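Local atomic coordinates of alpha-1,2-Mannosidase (Trichoderma reesei, PDB entry 1HCU), a protein that probably trims terminal alpha-1,2-linked mannose residues from N-linked oligosaccharides, as a calcium-dependent glycosyl hydrolase of family 47. Residues P303-G306 / H307-F311. Sequence-based numbering, arbitrary orientation.
Sequences PNSG and HLASF
The peptide group of Gly306 and the imidazole of His307 are the flat groups here; Gly306 O is met by Ala309 N, and Gly306 C by His307 CB at 3.7 Å. His307 CG is anti to the backbone N (chi1 -157°), and the ring extends away from Gly306. Both ring nitrogens have partners outside the segments: NE2 is hydrogen-bonded to Tyr343 OH, and ND1 makes a weak hydrogen bond to Glu393 OE2.

Beyond His307 the chain curls back. Ala309 N gives a weak, bent hydrogen bond to Gly306 O, 3.2 Å long with an N-H...O angle of 124°. Ala309 CB points back to the strand and lies 3.4 Å from Ser305 OG. It is also 3.8 Å from Gly306 O. The stronger partner of Ser305 OG is Tyr339 OH, on a helix that Ala309 also touches.

In the next turn His307 O accepts two bonds from Ser310, one from N at 3.2 Å and one from OG at 2.6 Å. The hydroxyl comes in 21° off the carbonyl plane. Ser310 OG is also hydrogen-bonded to Thr394 OG1, which ties the turn to helix 393-405.

The segment joins an inner strand of an antiparallel sheet, 300-306, to helix 312-323 by a short 3-10 turn. The turn lies beside the predicted active site: the side chain of His307 is about 3 Å from that of Glu393, and that of Leu308 about 4 Å from that of Asp245. The Leu308 side chain also lies about 7 Å from the bound calcium ion. This is a strand-to-helix turn near the predicted active site of a family 47 mannosidase.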
loop_
_atom_site.group_PDB
_atom_site.type_symbol
_atom_site.label_atom_id
_atom_site.label_comp_id
_atom_site.label_asym_id
_atom_site.label_seq_id
_atom_site.Cartn_x
_atom_site.Cartn_y
_atom_site.Cartn_z
ATOM N N PRO A 303 1.598 4.925 -22.406
ATOM C CA PRO A 303 2.700 5.605 -21.702
ATOM C C PRO A 303 2.301 6.507 -20.524
ATOM O O PRO A 303 2.731 7.658 -20.456
ATOM C CB PRO A 303 3.380 6.426 -22.810
ATOM C CG PRO A 303 2.908 5.803 -24.093
ATOM C CD PRO A 303 1.489 5.413 -23.790
ATOM N N ASN A 304 1.482 5.995 -19.612
ATOM C CA ASN A 304 1.059 6.764 -18.444
ATOM C C ASN A 304 1.232 5.976 -17.141
ATOM O O ASN A 304 1.080 4.750 -17.114
ATOM C CB ASN A 304 -0.398 7.242 -18.588
ATOM C CG ASN A 304 -1.377 6.109 -18.885
ATOM O OD1 ASN A 304 -2.568 6.350 -19.097
ATOM N ND2 ASN A 304 -0.883 4.874 -18.904
ATOM N N SER A 305 1.562 6.687 -16.067
ATOM C CA SER A 305 1.765 6.047 -14.779
ATOM C C SER A 305 1.630 7.070 -13.654
ATOM O O SER A 305 1.232 8.207 -13.889
ATOM C CB SER A 305 3.140 5.377 -14.754
ATOM O OG SER A 305 3.230 4.405 -13.732
ATOM N N GLY A 306 1.951 6.677 -12.428
ATOM C CA GLY A 306 1.817 7.613 -11.327
ATOM C C GLY A 306 2.417 7.078 -10.054
ATOM O O GLY A 306 3.036 6.020 -10.046
ATOM N N HIS A 307 2.206 7.804 -8.965
ATOM C CA HIS A 307 2.757 7.425 -7.672
ATOM C C HIS A 307 2.304 6.052 -7.155
ATOM O O HIS A 307 3.052 5.387 -6.439
ATOM C CB HIS A 307 2.431 8.516 -6.657
ATOM C CG HIS A 307 3.360 8.550 -5.488
ATOM N ND1 HIS A 307 3.450 7.518 -4.579
ATOM C CD2 HIS A 307 4.231 9.498 -5.070
ATOM C CE1 HIS A 307 4.333 7.831 -3.648
ATOM N NE2 HIS A 307 4.821 9.026 -3.921
ATOM N N LEU A 308 1.098 5.619 -7.508
ATOM C CA LEU A 308 0.617 4.312 -7.037
ATOM C C LEU A 308 1.468 3.180 -7.598
ATOM O O LEU A 308 1.822 2.245 -6.877
ATOM C CB LEU A 308 -0.857 4.083 -7.425
ATOM C CG LEU A 308 -1.933 4.906 -6.706
ATOM C CD1 LEU A 308 -3.306 4.588 -7.297
ATOM C CD2 LEU A 308 -1.913 4.598 -5.210
ATOM N N ALA A 309 1.807 3.270 -8.881
ATOM C CA ALA A 309 2.615 2.230 -9.519
ATOM C C ALA A 309 4.063 2.197 -9.036
ATOM O O ALA A 309 4.788 1.248 -9.329
ATOM C CB ALA A 309 2.588 2.398 -11.029
ATOM N N SER A 310 4.492 3.212 -8.293
ATOM C CA SER A 310 5.876 3.222 -7.842
ATOM C C SER A 310 6.174 2.156 -6.786
ATOM O O SER A 310 7.329 1.956 -6.416
ATOM C CB SER A 310 6.268 4.607 -7.317
ATOM O OG SER A 310 5.599 4.910 -6.109
ATOM N N PHE A 311 5.143 1.470 -6.305
ATOM C CA PHE A 311 5.326 0.429 -5.291
ATOM C C PHE A 311 5.891 -0.816 -5.985
ATOM O O PHE A 311 6.443 -1.707 -5.344
ATOM C CB PHE A 311 3.983 0.065 -4.645
ATOM C CG PHE A 311 3.290 -1.092 -5.319
ATOM C CD1 PHE A 311 3.385 -2.374 -4.792
ATOM C CD2 PHE A 311 2.625 -0.913 -6.528
ATOM C CE1 PHE A 311 2.833 -3.466 -5.460
ATOM C CE2 PHE A 311 2.073 -1.991 -7.207
ATOM C CZ PHE A 311 2.177 -3.272 -6.671
#